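Local atomic coordinates of nitrogenase molybdenum-iron protein alpha chain (Clostridium pasteurianum, PDB entry 4WES), a protein that carries the iron-molybdenum cofactor and shares the [8Fe-7S] cluster with the beta chain in nitrogenase, which reduces dinitrogen to ammonia. Residues K206-N211 with K301-P306; I232-N237 with K310-V315; D256-Q261 with Y277-I282; T195-K200 with E247-A252. All blocks are in the same frame, centred on the assembly; numbering follows the deposited sequence. Where two conformers were deposited one is given.

Contact 1. Residues K206-N211 with K301-P306; sequences KKYSIN and KCFDDP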
loop_
_atom_site.group_PDB
_atom_site.type_symbol
_atom_site.label_atom_id
_atom_site.label_comp_id
_atom_site.label_asym_id
_atom_site.label_seq_id
_atom_site.Cartn_x
_atom_site.Cartn_y
_atom_site.Cartn_z
ATOM N N LYS A 206 -16.613 32.142 37.364
ATOM C CA LYS A 206 -16.456 31.046 38.302
ATOM C C LYS A 206 -15.251 31.255 39.210
ATOM O O LYS A 206 -14.362 32.070 38.950
ATOM C CB LYS A 206 -16.385 29.679 37.562
ATOM C CG LYS A 206 -17.674 29.287 36.842
ATOM C CD LYS A 206 -17.559 28.002 36.039
ATOM C CE LYS A 206 -18.925 27.581 35.525
ATOM N NZ LYS A 206 -18.824 26.283 34.805
ATOM N N LYS A 207 -15.209 30.477 40.277
ATOM C CA LYS A 207 -14.116 30.570 41.241
ATOM C C LYS A 207 -12.803 30.059 40.633
ATOM O O LYS A 207 -12.805 29.166 39.793
ATOM C CB LYS A 207 -14.416 29.786 42.514
ATOM C CG LYS A 207 -15.662 30.247 43.249
ATOM C CD LYS A 207 -15.801 29.470 44.553
ATOM C CE LYS A 207 -17.229 28.991 44.789
ATOM N NZ LYS A 207 -18.194 30.098 45.034
ATOM N N TYR A 208 -11.698 30.613 41.110
ATOM C CA TYR A 208 -10.363 30.219 40.681
ATOM C C TYR A 208 -10.185 30.218 39.173
ATOM O O TYR A 208 -9.621 29.287 38.595
ATOM C CB TYR A 208 -10.003 28.857 41.247
ATOM C CG TYR A 208 -10.207 28.764 42.748
ATOM C CD1 TYR A 208 -9.520 29.592 43.624
ATOM C CD2 TYR A 208 -11.104 27.869 43.270
ATOM C CE1 TYR A 208 -9.710 29.507 44.992
ATOM C CE2 TYR A 208 -11.320 27.788 44.624
ATOM C CZ TYR A 208 -10.623 28.611 45.475
ATOM O OH TYR A 208 -10.843 28.483 46.822
ATOM N N SER A 209 -10.670 31.271 38.537
ATOM C CA SER A 209 -10.663 31.362 37.083
ATOM C C SER A 209 -9.371 31.968 36.553
ATOM O O SER A 209 -8.932 33.033 36.988
ATOM C CB SER A 209 -11.860 32.171 36.580
ATOM O OG SER A 209 -13.080 31.434 36.613
ATOM N N ILE A 210 -8.778 31.251 35.605
ATOM C CA ILE A 210 -7.567 31.690 34.924
ATOM C C ILE A 210 -7.818 31.609 33.413
ATOM O O ILE A 210 -8.647 30.853 32.942
ATOM C CB ILE A 210 -6.358 30.813 35.323
ATOM C CG1 ILE A 210 -6.514 29.374 34.865
ATOM C CG2 ILE A 210 -6.151 30.914 36.815
ATOM C CD1 ILE A 210 -5.946 29.130 33.460
ATOM N N ASN A 211 -7.027 32.377 32.662
ATOM C CA ASN A 211 -6.920 32.188 31.216
ATOM C C ASN A 211 -5.491 31.792 30.876
ATOM O O ASN A 211 -4.563 32.242 31.527
ATOM C CB ASN A 211 -7.181 33.456 30.438
ATOM C CG ASN A 211 -8.580 34.017 30.604
ATOM O OD1 ASN A 211 -9.573 33.282 30.714
ATOM N ND2 ASN A 211 -8.645 35.359 30.668
ATOM N N LYS A 301 1.007 30.889 44.575
ATOM C CA LYS A 301 1.373 32.065 45.345
ATOM C C LYS A 301 0.411 33.231 45.095
ATOM O O LYS A 301 0.039 33.950 46.021
ATOM C CB LYS A 301 2.805 32.491 45.054
ATOM C CG LYS A 301 3.851 31.570 45.668
ATOM C CD LYS A 301 5.259 31.832 45.178
ATOM C CE LYS A 301 6.192 30.754 45.695
ATOM N NZ LYS A 301 7.565 30.931 45.189
ATOM N N CYS A 302 0.006 33.406 43.836
ATOM C CA CYS A 302 -0.919 34.492 43.506
ATOM C C CYS A 302 -2.275 34.304 44.160
ATOM O O CYS A 302 -2.847 35.270 44.672
ATOM C CB CYS A 302 -1.076 34.627 41.984
ATOM S SG CYS A 302 0.369 35.237 41.104
ATOM N N PHE A 303 -2.814 33.091 44.131
ATOM C CA PHE A 303 -4.129 32.825 44.699
ATOM C C PHE A 303 -4.107 32.747 46.229
ATOM O O PHE A 303 -5.104 33.083 46.898
ATOM C CB PHE A 303 -4.760 31.579 44.078
ATOM C CG PHE A 303 -5.384 31.845 42.737
ATOM C CD1 PHE A 303 -4.659 31.688 41.586
ATOM C CD2 PHE A 303 -6.682 32.272 42.622
ATOM C CE1 PHE A 303 -5.225 31.953 40.361
ATOM C CE2 PHE A 303 -7.260 32.544 41.403
ATOM C CZ PHE A 303 -6.532 32.369 40.245
ATOM N N ASP A 304 -2.987 32.299 46.795
ATOM C CA ASP A 304 -2.809 32.113 48.234
ATOM C C ASP A 304 -4.027 31.503 48.925
ATOM O O ASP A 304 -4.548 32.015 49.913
ATOM C CB ASP A 304 -2.408 33.436 48.857
ATOM C CG ASP A 304 -1.853 33.283 50.267
ATOM O OD1 ASP A 304 -1.394 32.178 50.649
ATOM O OD2 ASP A 304 -1.872 34.305 50.964
ATOM N N ASP A 305 -4.457 30.375 48.395
ATOM C CA ASP A 305 -5.540 29.578 48.925
ATOM C C ASP A 305 -4.942 28.266 49.470
ATOM O O ASP A 305 -4.277 27.528 48.748
ATOM C CB ASP A 305 -6.505 29.282 47.780
ATOM C CG ASP A 305 -7.692 28.447 48.201
ATOM O OD1 ASP A 305 -7.566 27.221 48.353
ATOM O OD2 ASP A 305 -8.790 28.999 48.347
ATOM N N PRO A 306 -5.194 27.943 50.747
ATOM C CA PRO A 306 -4.500 26.777 51.303
ATOM C C PRO A 306 -4.801 25.457 50.588
ATOM O O PRO A 306 -3.895 24.623 50.413
ATOM C CB PRO A 306 -4.975 26.733 52.745
ATOM C CG PRO A 306 -5.363 28.131 53.050
ATOM C CD PRO A 306 -5.900 28.715 51.778
#
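Y208 and F303 meet where strand 209-215 enters the four-stranded parallel sheet of a Rossmann-like alpha/beta domain, and where helix 289-303 gives way to helix 306-334. The tyrosine shows how one side chain can span such a junction. From CB, its CG is set beside the backbone N and anti to the carbonyl carbon (chi1 -52°), a torsion that carries the ring toward the helix junction. CD1 then lies 4.0 Å from F303 CD2, which comes up at the edge of the tyrosine ring, near its plane. Further out, CE1 passes 3.5 Å from D305 OD2, and the hydroxyl OH donates a hydrogen bond of 2.6 Å to this same OD2. The ring and carboxylate planes are almost perpendicular, 83° apart, and the hydroxyl meets OD2 from above the carboxylate plane. The other oxygen, OD1, accepts from L308 N, making D305 the N-cap of helix 306-334; the one carboxylate thus ties the start of a helix to the residue that precedes strand 209-215. F303 also packs on L257 of strand 257-260, and its ring meets that of Y234. At its far end, F303 CZ rests 3.7 Å from I210 CG2.

Contact 2. Residues I232-N237 with K310-V315; sequences IGYHVN and KRTEEV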
loop_
_atom_site.group_PDB
_atom_site.type_symbol
_atom_site.label_atom_id
_atom_site.label_comp_id
_atom_site.label_asym_id
_atom_site.label_seq_id
_atom_site.Cartn_x
_atom_site.Cartn_y
_atom_site.Cartn_z
ATOM N N ILE A 232 -5.847 20.344 39.775
ATOM C CA ILE A 232 -5.512 21.136 40.946
ATOM C C ILE A 232 -6.756 21.881 41.458
ATOM O O ILE A 232 -6.896 22.121 42.685
ATOM C CB ILE A 232 -4.368 22.096 40.615
ATOM C CG1 ILE A 232 -3.090 21.285 40.369
ATOM C CG2 ILE A 232 -4.185 23.093 41.732
ATOM C CD1 ILE A 232 -1.980 22.063 39.708
ATOM N N GLY A 233 -7.642 22.253 40.534
ATOM C CA GLY A 233 -8.890 22.917 40.918
ATOM C C GLY A 233 -9.154 24.242 40.245
ATOM O O GLY A 233 -10.154 24.893 40.580
ATOM N N TYR A 234 -8.318 24.660 39.315
ATOM C CA TYR A 234 -8.594 25.886 38.581
ATOM C C TYR A 234 -9.732 25.704 37.601
ATOM O O TYR A 234 -9.970 24.593 37.085
ATOM C CB TYR A 234 -7.352 26.339 37.806
ATOM C CG TYR A 234 -6.193 26.719 38.713
ATOM C CD1 TYR A 234 -6.193 27.930 39.416
ATOM C CD2 TYR A 234 -5.110 25.868 38.888
ATOM C CE1 TYR A 234 -5.156 28.287 40.256
ATOM C CE2 TYR A 234 -4.070 26.208 39.725
ATOM C CZ TYR A 234 -4.090 27.406 40.419
ATOM O OH TYR A 234 -3.062 27.765 41.244
ATOM N N HIS A 235 -10.402 26.804 37.290
ATOM C CA HIS A 235 -11.322 26.861 36.201
ATOM C C HIS A 235 -10.564 27.508 35.042
ATOM O O HIS A 235 -10.155 28.664 35.152
ATOM C CB HIS A 235 -12.550 27.716 36.540
ATOM C CG HIS A 235 -13.453 27.893 35.371
ATOM N ND1 HIS A 235 -13.701 29.120 34.784
ATOM C CD2 HIS A 235 -14.147 26.985 34.656
ATOM C CE1 HIS A 235 -14.517 28.958 33.760
ATOM N NE2 HIS A 235 -14.808 27.673 33.664
ATOM N N VAL A 236 -10.404 26.782 33.931
ATOM C CA VAL A 236 -9.730 27.344 32.785
ATOM C C VAL A 236 -10.773 28.084 31.954
ATOM O O VAL A 236 -11.457 27.504 31.111
ATOM C CB VAL A 236 -8.938 26.312 31.962
ATOM C CG1 VAL A 236 -8.174 27.005 30.854
ATOM C CG2 VAL A 236 -8.004 25.523 32.856
ATOM N N ASN A 237 -10.896 29.375 32.240
ATOM C CA ASN A 237 -11.966 30.173 31.637
ATOM C C ASN A 237 -11.856 30.249 30.118
ATOM O O ASN A 237 -12.835 30.103 29.407
ATOM C CB ASN A 237 -11.923 31.567 32.274
ATOM C CG ASN A 237 -12.956 32.490 31.706
ATOM O OD1 ASN A 237 -14.160 32.268 31.846
ATOM N ND2 ASN A 237 -12.498 33.499 31.006
ATOM N N LYS A 310 -2.098 23.156 48.600
ATOM C CA LYS A 310 -1.957 21.762 48.969
ATOM C C LYS A 310 -2.099 20.861 47.749
ATOM O O LYS A 310 -1.274 19.962 47.534
ATOM C CB LYS A 310 -3.009 21.400 50.026
ATOM C CG LYS A 310 -3.022 19.935 50.447
ATOM C CD LYS A 310 -4.250 19.615 51.293
ATOM C CE LYS A 310 -4.393 18.140 51.598
ATOM N NZ LYS A 310 -3.678 17.770 52.850
ATOM N N ARG A 311 -3.146 21.090 46.953
ATOM C CA ARG A 311 -3.404 20.269 45.778
ATOM C C ARG A 311 -2.298 20.468 44.761
ATOM O O ARG A 311 -1.949 19.542 44.046
ATOM C CB ARG A 311 -4.759 20.615 45.118
ATOM C CG ARG A 311 -5.951 20.000 45.779
ATOM C CD ARG A 311 -5.878 18.477 45.719
ATOM N NE ARG A 311 -6.188 17.973 44.393
ATOM C CZ ARG A 311 -5.672 16.877 43.847
ATOM N NH1 ARG A 311 -6.055 16.499 42.638
ATOM N NH2 ARG A 311 -4.778 16.159 44.496
ATOM N N THR A 312 -1.763 21.682 44.673
ATOM C CA THR A 312 -0.670 21.973 43.729
ATOM C C THR A 312 0.488 21.008 43.986
ATOM O O THR A 312 0.996 20.342 43.074
ATOM C CB THR A 312 -0.192 23.449 43.803
ATOM O OG1 THR A 312 -1.227 24.308 43.339
ATOM C CG2 THR A 312 1.021 23.711 42.950
ATOM N N GLU A 313 0.888 20.910 45.241
ATOM C CA GLU A 313 2.021 20.048 45.582
ATOM C C GLU A 313 1.676 18.568 45.435
ATOM O O GLU A 313 2.516 17.774 45.006
ATOM C CB GLU A 313 2.593 20.391 46.961
ATOM C CG GLU A 313 3.168 21.795 47.002
ATOM C CD GLU A 313 4.320 21.989 46.038
ATOM O OE1 GLU A 313 4.420 23.069 45.445
ATOM O OE2 GLU A 313 5.139 21.066 45.862
ATOM N N GLU A 314 0.450 18.174 45.780
ATOM C CA GLU A 314 0.047 16.777 45.579
ATOM C C GLU A 314 0.106 16.407 44.101
ATOM O O GLU A 314 0.594 15.324 43.750
ATOM C CB GLU A 314 -1.372 16.519 46.086
ATOM C CG GLU A 314 -1.470 16.580 47.589
ATOM C CD GLU A 314 -2.890 16.521 48.109
ATOM O OE1 GLU A 314 -3.865 16.588 47.312
ATOM O OE2 GLU A 314 -3.002 16.397 49.347
ATOM N N VAL A 315 -0.441 17.265 43.240
ATOM C CA VAL A 315 -0.475 16.963 41.819
ATOM C C VAL A 315 0.925 16.948 41.204
ATOM O O VAL A 315 1.249 16.047 40.437
ATOM C CB VAL A 315 -1.427 17.927 41.084
ATOM C CG1 VAL A 315 -1.310 17.790 39.579
ATOM C CG2 VAL A 315 -2.874 17.679 41.537
HETATM O O HOH W 1 -1.084 25.938 41.149
#
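A Schellman motif ends helix 221-232, with G233 at positive phi as its C-prime residue, and I232, the last helical residue, packs there against R311, T312 and V315 of helix 306-334. The two branches of I232 divide the work. CG1, beside the backbone N (chi1 -68°), lies 3.8 Å from V315 CG2, whereas CG2, beside the carbonyl carbon, reaches 3.6 Å from T312 OG1. The backbone takes part as well, since I232 O sits 3.6 Å from R311 CB.

V315 CG2 has a second role: it lies over one face of the R311 guanidinium, offset toward the rim. R311 NH2 donates in the guanidinium plane to the anti lone pair of E314 OE1 at 3.0 Å with an N-H...O angle of 168°. NH1 donates to K231 O. Water 1, at the edge of the Y234 ring, bridges the strand side to the helix: it is 2.7 Å from Y234 OH and donates to T312 OG1, also at 2.7 Å, while that hydroxyl is also hydrogen-bonded to L308 O.

Gripped by an in-plane carboxylate and a backbone carbonyl, the guanidinium is held against rotation. Its positive charge beside the carbonyl end of helix 221-232 probably interacts favourably with the helix dipole, and E314 would partly balance it.

Contact 3. Residues D256-Q261 with Y277-I282; sequences DLNLVQ and YGIPWI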
loop_
_atom_site.group_PDB
_atom_site.type_symbol
_atom_site.label_atom_id
_atom_site.label_comp_id
_atom_site.label_asym_id
_atom_site.label_seq_id
_atom_site.Cartn_x
_atom_site.Cartn_y
_atom_site.Cartn_z
ATOM N N ASP A 256 -9.535 35.798 37.003
ATOM C CA ASP A 256 -8.713 36.525 37.962
ATOM C C ASP A 256 -7.230 36.589 37.651
ATOM O O ASP A 256 -6.549 37.437 38.209
ATOM C CB ASP A 256 -8.895 35.932 39.354
ATOM C CG ASP A 256 -10.194 36.362 39.972
ATOM O OD1 ASP A 256 -10.733 37.416 39.567
ATOM O OD2 ASP A 256 -10.707 35.657 40.816
ATOM N N LEU A 257 -6.739 35.712 36.761
ATOM C CA LEU A 257 -5.323 35.732 36.448
ATOM C C LEU A 257 -5.116 35.260 35.030
ATOM O O LEU A 257 -5.622 34.200 34.646
ATOM C CB LEU A 257 -4.541 34.823 37.428
ATOM C CG LEU A 257 -3.005 34.814 37.291
ATOM C CD1 LEU A 257 -2.402 36.175 37.622
ATOM C CD2 LEU A 257 -2.462 33.731 38.203
ATOM N N ASN A 258 -4.352 36.052 34.266
ATOM C CA ASN A 258 -3.921 35.662 32.925
ATOM C C ASN A 258 -2.523 35.040 32.986
ATOM O O ASN A 258 -1.620 35.569 33.651
ATOM C CB ASN A 258 -3.875 36.890 32.008
ATOM C CG ASN A 258 -5.222 37.253 31.431
ATOM O OD1 ASN A 258 -5.995 36.367 31.092
ATOM N ND2 ASN A 258 -5.437 38.548 31.188
ATOM N N LEU A 259 -2.363 33.922 32.289
ATOM C CA LEU A 259 -1.086 33.219 32.199
ATOM C C LEU A 259 -0.560 33.428 30.771
ATOM O O LEU A 259 -1.194 32.991 29.833
ATOM C CB LEU A 259 -1.266 31.746 32.477
ATOM C CG LEU A 259 -2.077 31.341 33.704
ATOM C CD1 LEU A 259 -2.188 29.829 33.805
ATOM C CD2 LEU A 259 -1.552 31.930 34.980
ATOM N N VAL A 260 0.616 33.991 30.609
ATOM C CA VAL A 260 1.145 34.294 29.284
ATOM C C VAL A 260 2.205 33.270 28.902
ATOM O O VAL A 260 3.319 33.287 29.437
ATOM C CB VAL A 260 1.688 35.732 29.237
ATOM C CG1 VAL A 260 2.421 36.015 27.941
ATOM C CG2 VAL A 260 0.558 36.741 29.431
ATOM N N GLN A 261 1.851 32.369 27.989
ATOM C CA GLN A 261 2.775 31.346 27.502
ATOM C C GLN A 261 3.655 31.936 26.382
ATOM O O GLN A 261 4.846 32.072 26.569
ATOM C CB GLN A 261 2.008 30.092 27.035
ATOM C CG GLN A 261 2.885 28.972 26.462
ATOM C CD GLN A 261 3.815 28.385 27.473
ATOM O OE1 GLN A 261 3.399 28.078 28.596
ATOM N NE2 GLN A 261 5.067 28.172 27.077
ATOM N N TYR A 277 -9.512 46.001 32.628
ATOM C CA TYR A 277 -10.279 45.187 33.584
ATOM C C TYR A 277 -9.631 45.052 34.976
ATOM O O TYR A 277 -10.306 44.643 35.915
ATOM C CB TYR A 277 -10.553 43.791 32.993
ATOM C CG TYR A 277 -11.357 43.830 31.743
ATOM C CD1 TYR A 277 -12.702 44.230 31.756
ATOM C CD2 TYR A 277 -10.803 43.500 30.509
ATOM C CE1 TYR A 277 -13.453 44.304 30.594
ATOM C CE2 TYR A 277 -11.550 43.561 29.375
ATOM C CZ TYR A 277 -12.871 43.952 29.398
ATOM O OH TYR A 277 -13.588 44.007 28.234
ATOM N N GLY A 278 -8.333 45.328 35.070
ATOM C CA GLY A 278 -7.608 45.125 36.325
ATOM C C GLY A 278 -7.078 43.716 36.475
ATOM O O GLY A 278 -6.551 43.376 37.518
ATOM N N ILE A 279 -7.194 42.881 35.429
ATOM C CA ILE A 279 -6.754 41.498 35.523
ATOM C C ILE A 279 -5.243 41.421 35.374
ATOM O O ILE A 279 -4.705 41.812 34.328
ATOM C CB ILE A 279 -7.459 40.638 34.474
ATOM C CG1 ILE A 279 -8.988 40.672 34.629
ATOM C CG2 ILE A 279 -6.933 39.206 34.510
ATOM C CD1 ILE A 279 -9.740 40.203 33.405
ATOM N N PRO A 280 -4.539 40.915 36.405
ATOM C CA PRO A 280 -3.080 40.789 36.322
ATOM C C PRO A 280 -2.688 39.637 35.435
ATOM O O PRO A 280 -3.480 38.735 35.158
ATOM C CB PRO A 280 -2.677 40.535 37.772
ATOM C CG PRO A 280 -3.864 39.875 38.379
ATOM C CD PRO A 280 -5.069 40.435 37.692
ATOM N N TRP A 281 -1.439 39.656 34.991
ATOM C CA TRP A 281 -0.894 38.523 34.251
ATOM C C TRP A 281 0.449 38.123 34.821
ATOM O O TRP A 281 1.157 38.942 35.394
ATOM C CB TRP A 281 -0.790 38.796 32.766
ATOM C CG TRP A 281 0.099 39.911 32.277
ATOM C CD1 TRP A 281 -0.237 41.232 32.150
ATOM C CD2 TRP A 281 1.451 39.798 31.816
ATOM N NE1 TRP A 281 0.800 41.932 31.583
ATOM C CE2 TRP A 281 1.850 41.071 31.374
ATOM C CE3 TRP A 281 2.353 38.732 31.710
ATOM C CZ2 TRP A 281 3.122 41.320 30.865
ATOM C CZ3 TRP A 281 3.594 38.977 31.194
ATOM C CH2 TRP A 281 3.953 40.247 30.755
ATOM N N ILE A 282 0.779 36.837 34.670
ATOM C CA ILE A 282 2.111 36.353 34.953
ATOM C C ILE A 282 2.619 35.661 33.724
ATOM O O ILE A 282 1.875 35.034 32.968
ATOM C CB ILE A 282 2.192 35.375 36.152
ATOM C CG1 ILE A 282 1.261 34.166 35.987
ATOM C CG2 ILE A 282 1.932 36.084 37.449
ATOM C CD1 ILE A 282 1.591 33.052 36.959
HETATM O O HOH W 2 -3.731 40.647 32.016
#
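N258 exchanges backbone hydrogen bonds with P280 and I282, the residues on either side of W281 in the sequence. Its backbone N donates to P280 O at 3.0 Å, an almost straight bond (N-H...O 175°) in the carbonyl plane. Its O accepts from I282 N at 2.9 Å, and I282 O in turn accepts from V260 N at 2.9 Å. P280 has no N-H to offer; instead its CD lies against D256 O at 3.4 Å.

The side-chain amide is satisfied at both ends. OD1 accepts from N211 ND2 of the neighbouring strand 209-215, while ND2 donates at 2.8 Å to water 2, which in turn donates a hydrogen bond to I279 O. The amide also leans on I279 CG2.

These bonds join the two parallel strands of a beta-alpha-beta crossover, strand 257-260, helix 263-277 and strand 281-283, at the edge of the sheet. N258 and W281 face helix 263-277, whereas L259 and I282 face helix 289-303. With chi1 62°, CG of W281 stands between the backbone N and the carbonyl carbon, and the indole turns so that CE3 meets V260 CG2 at 3.5 Å. V260 lies about 6 Å, side chain to side chain, from C262, a ligand of the iron-molybdenum cofactor. On the other face, L259 and I282 run side by side in the same direction, with L259 CD2 3.7 Å from I282 CG1.

Contact 4. Residues T195-K200 with E247-A252; sequences TDIIGK and EKVQNA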
loop_
_atom_site.group_PDB
_atom_site.type_symbol
_atom_site.label_atom_id
_atom_site.label_comp_id
_atom_site.label_asym_id
_atom_site.label_seq_id
_atom_site.Cartn_x
_atom_site.Cartn_y
_atom_site.Cartn_z
ATOM N N THR A 195 -10.810 44.794 21.327
ATOM C CA THR A 195 -11.897 45.759 21.345
ATOM C C THR A 195 -13.214 45.188 20.896
ATOM O O THR A 195 -14.263 45.651 21.346
ATOM C CB THR A 195 -11.556 47.003 20.539
ATOM O OG1 THR A 195 -11.330 46.657 19.191
ATOM C CG2 THR A 195 -10.306 47.703 21.078
ATOM N N ASP A 196 -13.183 44.202 20.000
ATOM C CA ASP A 196 -14.428 43.781 19.347
ATOM C C ASP A 196 -14.934 42.416 19.798
ATOM O O ASP A 196 -16.063 42.043 19.445
ATOM C CB ASP A 196 -14.256 43.805 17.811
ATOM C CG ASP A 196 -13.906 45.174 17.273
ATOM O OD1 ASP A 196 -13.904 46.150 18.035
ATOM O OD2 ASP A 196 -13.584 45.261 16.079
ATOM N N ILE A 197 -14.113 41.689 20.553
ATOM C CA ILE A 197 -14.489 40.354 21.016
ATOM C C ILE A 197 -14.478 40.261 22.553
ATOM O O ILE A 197 -15.481 39.961 23.183
ATOM C CB ILE A 197 -13.666 39.206 20.336
ATOM C CG1 ILE A 197 -13.694 39.362 18.821
ATOM C CG2 ILE A 197 -14.199 37.862 20.801
ATOM C CD1 ILE A 197 -12.875 38.327 18.087
ATOM N N ILE A 198 -13.303 40.468 23.148
ATOM C CA ILE A 198 -13.149 40.320 24.595
ATOM C C ILE A 198 -14.089 41.277 25.331
ATOM O O ILE A 198 -14.131 42.485 25.043
ATOM C CB ILE A 198 -11.678 40.567 25.029
ATOM C CG1 ILE A 198 -10.798 39.447 24.470
ATOM C CG2 ILE A 198 -11.567 40.673 26.545
ATOM C CD1 ILE A 198 -9.316 39.599 24.770
ATOM N N GLY A 199 -14.824 40.733 26.308
ATOM C CA GLY A 199 -15.732 41.514 27.148
ATOM C C GLY A 199 -17.104 41.716 26.555
ATOM O O GLY A 199 -17.923 42.377 27.158
ATOM N N LYS A 200 -17.367 41.107 25.399
ATOM C CA LYS A 200 -18.694 41.170 24.792
ATOM C C LYS A 200 -19.650 40.111 25.318
ATOM O O LYS A 200 -20.837 40.181 25.045
ATOM C CB LYS A 200 -18.611 41.121 23.277
ATOM C CG LYS A 200 -17.823 42.236 22.625
ATOM C CD LYS A 200 -18.400 43.614 22.800
ATOM C CE LYS A 200 -17.563 44.628 22.057
ATOM N NZ LYS A 200 -17.978 46.033 22.322
ATOM N N GLU A 247 -17.278 32.249 21.847
ATOM C CA GLU A 247 -17.886 32.695 23.094
ATOM C C GLU A 247 -16.877 32.715 24.234
ATOM O O GLU A 247 -16.923 33.609 25.093
ATOM C CB GLU A 247 -19.078 31.812 23.402
ATOM C CG GLU A 247 -19.788 32.155 24.705
ATOM C CD GLU A 247 -20.982 31.266 24.889
ATOM O OE1 GLU A 247 -20.936 30.428 25.810
ATOM O OE2 GLU A 247 -21.949 31.409 24.111
ATOM N N LYS A 248 -15.965 31.754 24.280
ATOM C CA LYS A 248 -14.959 31.787 25.342
ATOM C C LYS A 248 -14.064 33.004 25.200
ATOM O O LYS A 248 -13.669 33.625 26.203
ATOM C CB LYS A 248 -14.156 30.483 25.429
ATOM C CG LYS A 248 -15.010 29.424 26.110
ATOM C CD LYS A 248 -14.609 27.995 26.008
ATOM C CE LYS A 248 -13.391 27.709 26.784
ATOM N NZ LYS A 248 -13.003 26.233 26.820
ATOM N N VAL A 249 -13.679 33.364 23.968
ATOM C CA VAL A 249 -12.904 34.568 23.807
ATOM C C VAL A 249 -13.713 35.803 24.239
ATOM O O VAL A 249 -13.187 36.711 24.898
ATOM C CB VAL A 249 -12.366 34.695 22.371
ATOM C CG1 VAL A 249 -11.481 35.910 22.228
ATOM C CG2 VAL A 249 -11.590 33.434 21.950
ATOM N N GLN A 250 -14.996 35.834 23.891
ATOM C CA GLN A 250 -15.865 36.933 24.351
ATOM C C GLN A 250 -15.927 37.090 25.853
ATOM O O GLN A 250 -16.149 38.189 26.350
ATOM C CB GLN A 250 -17.291 36.738 23.849
ATOM C CG GLN A 250 -17.483 36.955 22.362
ATOM C CD GLN A 250 -18.949 36.877 22.017
ATOM O OE1 GLN A 250 -19.586 35.854 22.311
ATOM N NE2 GLN A 250 -19.477 37.928 21.423
ATOM N N ASN A 251 -15.734 35.991 26.570
ATOM C CA ASN A 251 -15.748 35.990 28.018
ATOM C C ASN A 251 -14.359 35.905 28.653
ATOM O O ASN A 251 -14.236 35.585 29.835
ATOM C CB ASN A 251 -16.646 34.879 28.522
ATOM C CG ASN A 251 -18.098 35.169 28.276
ATOM O OD1 ASN A 251 -18.681 36.020 28.938
ATOM N ND2 ASN A 251 -18.681 34.513 27.300
ATOM N N ALA A 252 -13.318 36.304 27.919
ATOM C CA ALA A 252 -11.985 36.234 28.474
ATOM C C ALA A 252 -11.837 37.142 29.722
ATOM O O ALA A 252 -10.981 36.898 30.560
ATOM C CB ALA A 252 -10.921 36.590 27.453
HETATM O O HOH W 3 -18.070 40.067 19.761
#
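I197 and Q250 cross at about a right angle where a type II beta turn, I197 to K200, follows helix 182-196 and docks on the C-terminal end of helix 246-250. Much of the apolar part of the crossing is made by one methyl. With chi1 of I197 at -51°, CG1 sits beside the backbone N and CG2 is left anti to it; CG2 inserts between two neighbours, with V249 CG1 3.6 Å away and Q250 CG 3.7 Å away. Against V249 the isoleucine runs at a slant rather than squarely across.

I198 turns to another part of the helix end. Its CG1 lies 3.7 Å from V249 O and beside the methyl of A252, and it also touches I269, M273 and Y277 of helix 263-277. Q250, its chain extended beyond CG, brings NE2 to 3.8 Å from K200 CB.

The backbone adds polar links to this packing. G199, at positive phi in the third position of the turn, donates from N to Q250 O at 2.9 Å; the bond is bent (N-H...O 132°), and the donor stands above the carbonyl plane. In the reverse direction, Q250 CA makes a CH...O contact with I197 O. Both segments also share water 3, which donates to D196 O at 2.8 Å and accepts from Q250 NE2 at 3.1 Å.

How the contacts relate
Read from the N terminus, the chain first opens contact 4 at the end of helix 182-196, then contact 1 at strand 209-215 and contact 2 before strand 235-239. Contact 4 closes at residues 247-252, so its loop crosses those of contacts 1 and 2. Contact 3 then opens and closes within a single crossover, in series after contact 4 and inside the loops of both contact 1 and contact 2. Those two close in turn at residues 301-306 and 310-315, and cross each other. Contacts 1, 2 and 3 all reach one parallel sheet, whose strands 235-239, 209-215, 257-260 and 281-283 lie in that order; N211 and N237, on two neighbouring strands, link the sheet to contact 4.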